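Local coordinates for germination protein YpeB (Bacillus megaterium QM B1551, PDB 5BOI) that takes part in spore germination, the chain described here being its PepSY-containing C-terminal part, which is probably inhibitory, at residues 31-36 against 45-50; 72-77 against 145-150; 17-22 against 58-63; 132-137 against 151-156. All blocks are in the same frame, centred on the assembly; numbering follows the deposited sequence.

Contact 1 of 4, residues 31-36 against 45-50; sequences IHIVKS and YSLTIT
Leu-47 sits between Ile-31 and Ile-33: its CD2 meets Ile-31 CG2 at 3.8 Å, while its CD1 lies 3.9 Å from Ile-33 CG1. With CG anti to the carbonyl carbon (chi1 -73°), the leucine branches among the isoleucines, and its two methyls then part, CD2 to Ile-31 and CD1 to Ile-33. Ile-31 also runs alongside Ile-49, CG2 to CG1 3.7 Å, and Ile-33 reaches with CD1 to Tyr-45 CD1, 3.8 Å away, meeting the ring obliquely. An alanine in place of Leu-47 is likely to open a gap between the two isoleucines, taking away the methyl that each of them packs against. Behind these side chains the backbones hold the register: His-32 and Thr-48 exchange two hydrogen bonds (Thr-48 N to His-32 O 2.7 Å), and Val-34 and Ser-46 two more (Ser-46 N to Val-34 O 2.7 Å). Farther out, helix 12-22 covers the apolar face, with Ala-19 touching Leu-47, and Tyr-45 OH is bonded to Val-10 O. On the other face, Ser-46 OG is bonded to Asp-61. The arrangement is an antiparallel beta hairpin with one face laid on a helix, consistent with a PepSY domain.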
# COMPACT_ATOMS: atom_id res chain seq x y z
N ILE A 31 24.96 -9.25 -2.85
CA ILE A 31 23.65 -9.35 -3.48
C ILE A 31 23.62 -10.42 -4.58
O ILE A 31 24.26 -10.28 -5.62
CB ILE A 31 23.22 -8.00 -4.09
CG1 ILE A 31 23.40 -6.87 -3.07
CG2 ILE A 31 21.77 -8.08 -4.60
CD1 ILE A 31 22.92 -5.51 -3.56
N HIS A 32 22.89 -11.50 -4.32
CA HIS A 32 22.67 -12.57 -5.29
C HIS A 32 21.45 -12.24 -6.14
O HIS A 32 20.33 -12.12 -5.63
CB HIS A 32 22.48 -13.92 -4.57
CG HIS A 32 22.02 -15.03 -5.47
ND1 HIS A 32 22.87 -15.70 -6.32
CD2 HIS A 32 20.81 -15.61 -5.62
CE1 HIS A 32 22.20 -16.64 -6.97
NE2 HIS A 32 20.94 -16.60 -6.56
N ILE A 33 21.65 -12.07 -7.45
CA ILE A 33 20.57 -11.63 -8.33
C ILE A 33 20.21 -12.70 -9.37
O ILE A 33 21.09 -13.36 -9.94
CB ILE A 33 20.94 -10.30 -9.03
CG1 ILE A 33 19.84 -9.87 -10.01
CG2 ILE A 33 22.27 -10.42 -9.75
CD1 ILE A 33 19.98 -8.44 -10.49
N VAL A 34 18.91 -12.88 -9.59
CA VAL A 34 18.38 -13.89 -10.49
C VAL A 34 17.41 -13.24 -11.48
O VAL A 34 16.63 -12.37 -11.11
CB VAL A 34 17.67 -15.02 -9.70
CG1 VAL A 34 16.83 -15.91 -10.60
CG2 VAL A 34 18.68 -15.84 -8.91
N LYS A 35 17.45 -13.66 -12.75
CA LYS A 35 16.53 -13.13 -13.76
C LYS A 35 15.39 -14.11 -14.02
O LYS A 35 15.57 -15.32 -13.94
CB LYS A 35 17.27 -12.83 -15.07
CG LYS A 35 17.99 -14.03 -15.66
CD LYS A 35 18.48 -13.81 -17.10
CE LYS A 35 17.67 -12.76 -17.86
NZ LYS A 35 18.25 -12.51 -19.21
N SER A 36 14.20 -13.58 -14.31
CA SER A 36 13.05 -14.42 -14.62
C SER A 36 13.25 -15.18 -15.93
O SER A 36 13.80 -14.64 -16.89
CB SER A 36 11.77 -13.58 -14.68
OG SER A 36 11.89 -12.52 -15.62
N TYR A 45 13.81 -9.01 -11.86
CA TYR A 45 15.05 -9.45 -11.22
C TYR A 45 14.81 -9.79 -9.75
O TYR A 45 14.44 -8.93 -8.96
CB TYR A 45 16.13 -8.37 -11.31
CG TYR A 45 16.58 -8.08 -12.72
CD1 TYR A 45 17.49 -8.91 -13.36
CD2 TYR A 45 16.15 -6.94 -13.39
CE1 TYR A 45 17.91 -8.65 -14.64
CE2 TYR A 45 16.58 -6.67 -14.67
CZ TYR A 45 17.46 -7.53 -15.29
OH TYR A 45 17.89 -7.28 -16.57
N SER A 46 15.03 -11.05 -9.39
CA SER A 46 14.88 -11.50 -8.00
C SER A 46 16.21 -11.41 -7.27
O SER A 46 17.16 -12.12 -7.60
CB SER A 46 14.35 -12.93 -7.94
OG SER A 46 12.94 -12.96 -8.06
N LEU A 47 16.26 -10.55 -6.26
CA LEU A 47 17.50 -10.32 -5.52
C LEU A 47 17.43 -10.95 -4.13
O LEU A 47 16.38 -10.93 -3.48
CB LEU A 47 17.80 -8.83 -5.39
CG LEU A 47 18.28 -8.06 -6.62
CD1 LEU A 47 17.25 -8.07 -7.75
CD2 LEU A 47 18.61 -6.64 -6.23
N THR A 48 18.55 -11.51 -3.70
CA THR A 48 18.70 -11.99 -2.33
C THR A 48 19.89 -11.28 -1.69
O THR A 48 21.04 -11.64 -1.94
CB THR A 48 18.91 -13.52 -2.26
OG1 THR A 48 17.82 -14.19 -2.91
CG2 THR A 48 18.99 -13.98 -0.82
N ILE A 49 19.61 -10.27 -0.89
CA ILE A 49 20.65 -9.47 -0.25
C ILE A 49 20.98 -10.03 1.13
O ILE A 49 20.10 -10.21 1.97
CB ILE A 49 20.22 -8.00 -0.12
CG1 ILE A 49 19.92 -7.42 -1.51
CG2 ILE A 49 21.29 -7.19 0.58
CD1 ILE A 49 18.51 -6.90 -1.66
N THR A 50 22.26 -10.30 1.37
CA THR A 50 22.67 -10.92 2.63
C THR A 50 23.55 -9.98 3.46
O THR A 50 24.56 -9.47 2.97
CB THR A 50 23.45 -12.23 2.37
OG1 THR A 50 24.55 -11.97 1.49
CG2 THR A 50 22.55 -13.27 1.73

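Contact 2 of 4, residues 72-77 against 145-150; sequences VLEDRD and SVIGFS
The guanidinium of Arg-76 has Ser-145 OG at its edge, near its plane and 3.3 Å from NH1, and the carboxylate carbon of Glu-74 also lies in its plane at the edge. Ile-147 CG2 comes up obliquely and tightly, also 3.3 Å from NH1. A bend at chi3 (84°) turns the arginine back toward Ile-147, whose side chain it crosses at about a right angle. Ser-145 OG is hydrogen-bonded to Asp-143. These groups close the end of an antiparallel strand pair in which Ile-147 and Gly-148, both facing Lys-138 of strand 134-140, form a classic beta bulge. Arg-76 NH2 and Glu-74 OE1 make a salt bridge, though its modelled length of 2.4 Å is doubtful. The other carboxylate oxygen, OE2, stands 2.9 Å from Val-146 O, a meeting of two acceptors that would tend to raise the affinity of Glu-74 for a proton. Glu-74 N gives Ile-147 O a hydrogen bond of 2.8 Å. At the start of 72-77, Val-72 and Phe-149 trade two backbone bonds, Val-72 N to Phe-149 O being 2.8 Å. Their side chains touch as well, Val-72 CB to Phe-149 CB 3.9 Å. Beyond that contact the Phe-149 ring leads away to edge-to-face meetings with Phe-22 and Phe-101. Gly-148, the non-hydrogen-bonded partner of Leu-73, has its CA 3.4 Å from Val-72 O in a CA-H...O contact.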
# COMPACT_ATOMS: atom_id res chain seq x y z
N VAL A 72 9.46 -6.23 -1.66
CA VAL A 72 10.57 -6.39 -0.72
C VAL A 72 10.15 -7.19 0.49
O VAL A 72 9.03 -7.05 1.00
CB VAL A 72 11.13 -5.02 -0.21
CG1 VAL A 72 12.13 -5.23 0.95
CG2 VAL A 72 11.78 -4.24 -1.33
N LEU A 73 11.03 -8.06 0.97
CA LEU A 73 10.82 -8.65 2.27
C LEU A 73 12.15 -8.89 2.97
O LEU A 73 13.01 -9.58 2.43
CB LEU A 73 10.04 -9.96 2.16
CG LEU A 73 9.76 -10.55 3.54
CD1 LEU A 73 9.05 -9.51 4.40
CD2 LEU A 73 8.94 -11.83 3.44
N GLU A 74 12.30 -8.28 4.14
CA GLU A 74 13.43 -8.56 5.02
C GLU A 74 12.96 -9.59 6.00
O GLU A 74 12.11 -9.29 6.85
CB GLU A 74 13.91 -7.30 5.75
CG GLU A 74 14.28 -6.12 4.85
CD GLU A 74 14.95 -4.99 5.62
OE1 GLU A 74 15.37 -5.21 6.78
OE2 GLU A 74 15.05 -3.87 5.06
N ASP A 75 13.48 -10.81 5.90
CA ASP A 75 13.00 -11.93 6.71
C ASP A 75 13.61 -11.90 8.11
O ASP A 75 14.58 -12.60 8.40
CB ASP A 75 13.30 -13.26 6.02
CG ASP A 75 12.63 -14.43 6.71
OD1 ASP A 75 11.56 -14.22 7.33
OD2 ASP A 75 13.17 -15.54 6.62
N ARG A 76 13.02 -11.08 8.96
CA ARG A 76 13.60 -10.73 10.25
C ARG A 76 12.51 -10.58 11.31
O ARG A 76 11.51 -9.90 11.09
CB ARG A 76 14.39 -9.42 10.12
CG ARG A 76 15.24 -9.08 11.33
CD ARG A 76 16.17 -7.89 11.04
NE ARG A 76 15.52 -6.59 11.23
CZ ARG A 76 15.13 -5.79 10.25
NH1 ARG A 76 14.57 -4.62 10.53
NH2 ARG A 76 15.31 -6.15 8.98
N ASP A 77 12.70 -11.22 12.46
CA ASP A 77 11.76 -11.11 13.56
C ASP A 77 12.15 -9.97 14.51
O ASP A 77 13.32 -9.86 14.91
CB ASP A 77 11.67 -12.43 14.33
CG ASP A 77 10.58 -12.43 15.37
OD1 ASP A 77 9.38 -12.40 14.99
OD2 ASP A 77 10.91 -12.45 16.57
N SER A 145 12.40 1.06 10.71
CA SER A 145 12.88 0.66 9.39
C SER A 145 11.82 -0.11 8.61
O SER A 145 10.96 -0.78 9.20
CB SER A 145 14.15 -0.21 9.49
OG SER A 145 13.95 -1.35 10.32
N VAL A 146 11.91 -0.02 7.29
CA VAL A 146 11.07 -0.79 6.38
C VAL A 146 11.53 -2.25 6.39
O VAL A 146 12.72 -2.53 6.27
CB VAL A 146 11.12 -0.23 4.95
CG1 VAL A 146 10.26 -1.06 4.00
CG2 VAL A 146 10.64 1.22 4.93
N ILE A 147 10.60 -3.18 6.57
CA ILE A 147 10.94 -4.60 6.48
C ILE A 147 10.11 -5.37 5.45
O ILE A 147 10.38 -6.53 5.16
CB ILE A 147 10.82 -5.28 7.84
CG1 ILE A 147 9.39 -5.19 8.37
CG2 ILE A 147 11.79 -4.64 8.83
CD1 ILE A 147 9.29 -5.61 9.85
N GLY A 148 9.08 -4.72 4.92
CA GLY A 148 8.30 -5.33 3.87
C GLY A 148 7.70 -4.22 3.02
O GLY A 148 7.43 -3.13 3.53
N PHE A 149 7.52 -4.50 1.73
CA PHE A 149 6.99 -3.53 0.76
C PHE A 149 6.39 -4.26 -0.44
O PHE A 149 6.97 -5.22 -0.93
CB PHE A 149 8.10 -2.56 0.32
CG PHE A 149 7.70 -1.60 -0.78
CD1 PHE A 149 7.07 -0.40 -0.48
CD2 PHE A 149 8.00 -1.87 -2.11
CE1 PHE A 149 6.71 0.49 -1.48
CE2 PHE A 149 7.65 -0.98 -3.12
CZ PHE A 149 7.00 0.20 -2.80
N SER A 150 5.23 -3.81 -0.91
CA SER A 150 4.70 -4.35 -2.14
C SER A 150 3.95 -3.29 -2.90
O SER A 150 2.96 -2.76 -2.40
CB SER A 150 3.77 -5.52 -1.87
OG SER A 150 3.11 -5.89 -3.07

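Contact 3 of 4, residues 17-22 against 58-63; sequences QVARSF and TYMDIT
The helical bond from Phe-22 N to Val-18 O, 2.9 Å long, joins two residues whose side chains both point to strand 57-63. No hydrogen bond crosses from helix to strand, and the meeting is wholly apolar. Met-60 stretches out from the sheet with CG anti to the backbone N (chi1 -179°) and the rest of the chain extended, which carries its sulfur to the helix: SD lies 3.9 Å from Ala-19 CB. The terminal methyl then goes on to Phe-22, CE to CD2 3.7 Å, approaching the ring obliquely. One turn back, Ile-62 CD1 fits against Val-18, 3.7 Å from CB and 3.9 Å from CG1, the two side chains sliding past each other in opposite directions. Ala-19 is where the helix backbone comes nearest to that of Met-60, CA to CA 7.5 Å. Phe-22 closes the far end, its ring meeting those of Phe-95 and His-99 edge to face, while Met-60 is flanked by Val-72 on strand 69-74. The short helix and strand segments make an angle of 123°, with their axes 9.8 Å apart. The whole is a helix packed across one face of an antiparallel sheet, the apolar core sealed between the two layers.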
# COMPACT_ATOMS: atom_id res chain seq x y z
N GLN A 17 21.70 -1.10 -7.95
CA GLN A 17 21.81 0.23 -7.37
C GLN A 17 20.46 0.74 -6.90
O GLN A 17 20.36 1.51 -5.94
CB GLN A 17 22.43 1.20 -8.40
CG GLN A 17 22.38 2.67 -7.99
CD GLN A 17 21.17 3.39 -8.56
OE1 GLN A 17 20.71 3.09 -9.66
NE2 GLN A 17 20.64 4.35 -7.80
N VAL A 18 19.40 0.30 -7.57
CA VAL A 18 18.05 0.60 -7.11
C VAL A 18 17.89 0.07 -5.69
O VAL A 18 17.45 0.79 -4.79
CB VAL A 18 16.99 -0.02 -8.05
CG1 VAL A 18 15.59 0.40 -7.63
CG2 VAL A 18 17.26 0.39 -9.48
N ALA A 19 18.27 -1.19 -5.51
CA ALA A 19 18.19 -1.87 -4.22
C ALA A 19 18.94 -1.12 -3.12
O ALA A 19 18.39 -0.87 -2.04
CB ALA A 19 18.72 -3.30 -4.35
N ARG A 20 20.19 -0.76 -3.38
CA ARG A 20 21.01 -0.08 -2.39
C ARG A 20 20.34 1.20 -1.88
O ARG A 20 20.29 1.46 -0.68
CB ARG A 20 22.38 0.25 -2.98
CG ARG A 20 23.14 -0.95 -3.50
CD ARG A 20 24.62 -0.63 -3.72
NE ARG A 20 25.33 -1.74 -4.34
CZ ARG A 20 25.81 -2.79 -3.67
NH1 ARG A 20 26.44 -3.75 -4.32
NH2 ARG A 20 25.64 -2.88 -2.36
N SER A 21 19.80 1.98 -2.82
CA SER A 21 19.12 3.23 -2.50
C SER A 21 17.81 3.04 -1.73
O SER A 21 17.58 3.67 -0.70
CB SER A 21 18.86 4.00 -3.79
OG SER A 21 18.63 5.37 -3.52
N PHE A 22 16.96 2.15 -2.25
CA PHE A 22 15.65 1.87 -1.65
C PHE A 22 15.74 1.31 -0.23
O PHE A 22 14.92 1.64 0.63
CB PHE A 22 14.90 0.88 -2.55
CG PHE A 22 13.42 0.81 -2.29
CD1 PHE A 22 12.57 1.81 -2.75
CD2 PHE A 22 12.88 -0.27 -1.61
CE1 PHE A 22 11.20 1.73 -2.52
CE2 PHE A 22 11.51 -0.35 -1.38
CZ PHE A 22 10.67 0.65 -1.84
N THR A 58 17.45 -10.56 2.76
CA THR A 58 16.39 -9.69 2.25
C THR A 58 16.13 -10.04 0.79
O THR A 58 17.06 -10.23 0.01
CB THR A 58 16.76 -8.20 2.37
OG1 THR A 58 16.85 -7.84 3.75
CG2 THR A 58 15.71 -7.31 1.68
N TYR A 59 14.85 -10.14 0.44
CA TYR A 59 14.47 -10.50 -0.91
C TYR A 59 13.79 -9.31 -1.57
O TYR A 59 12.90 -8.70 -1.00
CB TYR A 59 13.53 -11.72 -0.90
CG TYR A 59 14.06 -12.86 -0.05
CD1 TYR A 59 13.83 -12.90 1.32
CD2 TYR A 59 14.82 -13.87 -0.62
CE1 TYR A 59 14.32 -13.93 2.10
CE2 TYR A 59 15.31 -14.91 0.15
CZ TYR A 59 15.06 -14.94 1.51
OH TYR A 59 15.55 -15.96 2.28
N MET A 60 14.23 -8.99 -2.78
CA MET A 60 13.71 -7.83 -3.46
C MET A 60 13.49 -8.11 -4.93
O MET A 60 14.35 -8.67 -5.60
CB MET A 60 14.65 -6.64 -3.30
CG MET A 60 14.11 -5.39 -3.98
SD MET A 60 14.97 -3.89 -3.48
CE MET A 60 13.94 -2.64 -4.25
N ASP A 61 12.33 -7.71 -5.42
CA ASP A 61 12.03 -7.84 -6.83
C ASP A 61 11.94 -6.47 -7.49
O ASP A 61 11.35 -5.53 -6.95
CB ASP A 61 10.74 -8.63 -7.03
CG ASP A 61 10.88 -10.09 -6.61
OD1 ASP A 61 11.35 -10.90 -7.44
OD2 ASP A 61 10.53 -10.44 -5.46
N ILE A 62 12.57 -6.37 -8.65
CA ILE A 62 12.58 -5.14 -9.42
C ILE A 62 12.21 -5.47 -10.86
O ILE A 62 12.57 -6.53 -11.37
CB ILE A 62 13.95 -4.44 -9.37
CG1 ILE A 62 14.46 -4.37 -7.92
CG2 ILE A 62 13.89 -3.06 -10.02
CD1 ILE A 62 15.65 -3.46 -7.73
N THR A 63 11.48 -4.58 -11.51
CA THR A 63 11.04 -4.82 -12.87
C THR A 63 12.24 -4.74 -13.82
O THR A 63 13.03 -3.79 -13.75
CB THR A 63 9.95 -3.82 -13.29
OG1 THR A 63 10.42 -2.48 -13.10
CG2 THR A 63 8.71 -4.03 -12.44

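Contact 4 of 4, residues 132-137 against 151-156; sequences PDSVKM and AKDFLL
Val-135 lies obliquely across the root of Phe-154, its CG2 3.5 Å from Phe-154 CB. This is where short helix 152-156, entered through Ala-151 at the N-cap position, folds back on the hairpin of strands 134-140 and 146-150. The phenylalanine has CG anti to the backbone N (chi1 180°), which swings the ring so that its edge meets Asp-133 O, 3.8 Å from CD1. Asp-133 centres an inverse gamma turn, and its carboxylate is held by a salt bridge to Arg-161. Asp-153, the residue before Phe-154, points to 132-137: its CB touches Pro-132 O at 3.5 Å, and OD2 stands 3.1 Å from Ser-134 OG at an angle too poor for a hydrogen bond. Its OD1 pairs with Lys-157, while the amino group of Lys-136 lies farther off, NZ 4.7 Å from OD2. Replacing Asp-153 with an alanine would probably leave Lys-157 without its salt-bridge mate and take the carboxylate away from near Lys-136. Backbone links finish the joint, among them a weak hydrogen bond from Phe-154 N to Ser-134 O, 3.0 Å. A water bridges the same carbonyl to the helix start, donating to Ser-134 O at 3.1 Å and accepting from Asp-153 N at 2.8 Å.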
# COMPACT_ATOMS: atom_id res chain seq x y z
N PRO A 132 -8.20 -0.28 -5.38
CA PRO A 132 -7.44 -1.35 -6.07
C PRO A 132 -5.95 -1.03 -6.29
O PRO A 132 -5.14 -1.95 -6.37
CB PRO A 132 -8.16 -1.46 -7.42
CG PRO A 132 -9.56 -1.00 -7.14
CD PRO A 132 -9.40 0.11 -6.15
N ASP A 133 -5.62 0.25 -6.39
CA ASP A 133 -4.26 0.68 -6.70
C ASP A 133 -3.48 0.94 -5.40
O ASP A 133 -3.32 2.08 -4.95
CB ASP A 133 -4.30 1.94 -7.57
CG ASP A 133 -4.93 1.68 -8.94
OD1 ASP A 133 -5.54 0.60 -9.12
OD2 ASP A 133 -4.82 2.54 -9.83
N SER A 134 -3.01 -0.15 -4.80
CA SER A 134 -2.52 -0.08 -3.43
C SER A 134 -1.04 -0.44 -3.25
O SER A 134 -0.43 -1.16 -4.04
CB SER A 134 -3.37 -1.00 -2.53
OG SER A 134 -3.21 -2.37 -2.88
N VAL A 135 -0.49 0.08 -2.17
CA VAL A 135 0.89 -0.19 -1.78
C VAL A 135 0.86 -0.69 -0.34
O VAL A 135 0.21 -0.07 0.51
CB VAL A 135 1.76 1.03 -1.90
CG1 VAL A 135 3.18 0.72 -1.40
CG2 VAL A 135 1.80 1.53 -3.35
N LYS A 136 1.55 -1.79 -0.07
CA LYS A 136 1.53 -2.39 1.26
C LYS A 136 2.91 -2.23 1.88
O LYS A 136 3.92 -2.38 1.19
CB LYS A 136 1.17 -3.88 1.18
CG LYS A 136 -0.31 -4.16 0.94
CD LYS A 136 -0.53 -5.54 0.35
CE LYS A 136 -1.97 -5.71 -0.10
NZ LYS A 136 -2.87 -4.73 0.57
N MET A 137 2.95 -1.91 3.17
CA MET A 137 4.21 -1.69 3.86
C MET A 137 4.21 -2.35 5.21
O MET A 137 3.17 -2.39 5.87
CB MET A 137 4.48 -0.21 4.06
CG MET A 137 4.43 0.62 2.82
SD MET A 137 5.24 2.15 3.20
CE MET A 137 6.91 1.58 3.55
N ALA A 151 4.42 -2.97 -4.09
CA ALA A 151 3.70 -2.03 -4.95
C ALA A 151 3.11 -2.74 -6.15
O ALA A 151 2.88 -2.13 -7.20
CB ALA A 151 4.61 -0.90 -5.40
N LYS A 152 2.86 -4.04 -6.01
CA LYS A 152 2.41 -4.83 -7.15
C LYS A 152 1.04 -4.35 -7.64
O LYS A 152 0.85 -4.15 -8.84
CB LYS A 152 2.36 -6.32 -6.78
CG LYS A 152 3.75 -6.94 -6.61
CD LYS A 152 3.69 -8.39 -6.15
CE LYS A 152 3.47 -9.33 -7.31
NZ LYS A 152 3.88 -10.73 -6.99
N ASP A 153 0.11 -4.13 -6.71
CA ASP A 153 -1.23 -3.65 -7.08
C ASP A 153 -1.16 -2.26 -7.72
O ASP A 153 -1.75 -2.02 -8.76
CB ASP A 153 -2.14 -3.61 -5.85
CG ASP A 153 -2.50 -5.00 -5.35
OD1 ASP A 153 -2.54 -5.93 -6.17
OD2 ASP A 153 -2.75 -5.16 -4.13
N PHE A 154 -0.42 -1.36 -7.08
CA PHE A 154 -0.29 0.02 -7.54
C PHE A 154 0.32 0.11 -8.93
O PHE A 154 -0.16 0.85 -9.78
CB PHE A 154 0.55 0.82 -6.56
CG PHE A 154 0.75 2.26 -6.95
CD1 PHE A 154 -0.32 3.13 -6.99
CD2 PHE A 154 2.02 2.75 -7.23
CE1 PHE A 154 -0.13 4.46 -7.34
CE2 PHE A 154 2.21 4.07 -7.57
CZ PHE A 154 1.14 4.93 -7.62
N LEU A 155 1.40 -0.64 -9.16
CA LEU A 155 2.16 -0.50 -10.40
C LEU A 155 1.52 -1.23 -11.57
O LEU A 155 1.69 -0.83 -12.72
CB LEU A 155 3.59 -1.00 -10.21
CG LEU A 155 4.55 -0.17 -9.34
CD1 LEU A 155 5.87 -0.91 -9.16
CD2 LEU A 155 4.78 1.20 -9.94
N LEU A 156 0.77 -2.30 -11.29
CA LEU A 156 0.24 -3.14 -12.35
C LEU A 156 -1.26 -2.96 -12.59
O LEU A 156 -1.71 -2.99 -13.74
CB LEU A 156 0.55 -4.61 -12.05
CG LEU A 156 2.03 -4.96 -11.91
CD1 LEU A 156 2.21 -6.38 -11.41
CD2 LEU A 156 2.77 -4.75 -13.23
O HOH W 1 0.48 -4.08 -3.95

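Contacts 1, 3 and 2 follow one another across neighbouring strands: the hairpin of contact 1 is nested in the loop closed by contact 3, their centres about 9 Å apart, and strand 57-63 lies between strands 44-50 and 69-74. Contact 2, centred about 12 Å from contact 3, brings in strand 146-150 from much later in the chain. Contact 4 crosses contact 2 in chain order, because 132-137 falls between the two segments of contact 2 and 151-156 after them. The far-apart pairing in contact 2 thus joins helix 12-22 and its strands to strands 134-140 and 146-150, all in the part of the chain belonging to the YpeB PepSY1 and PepSY2 domains.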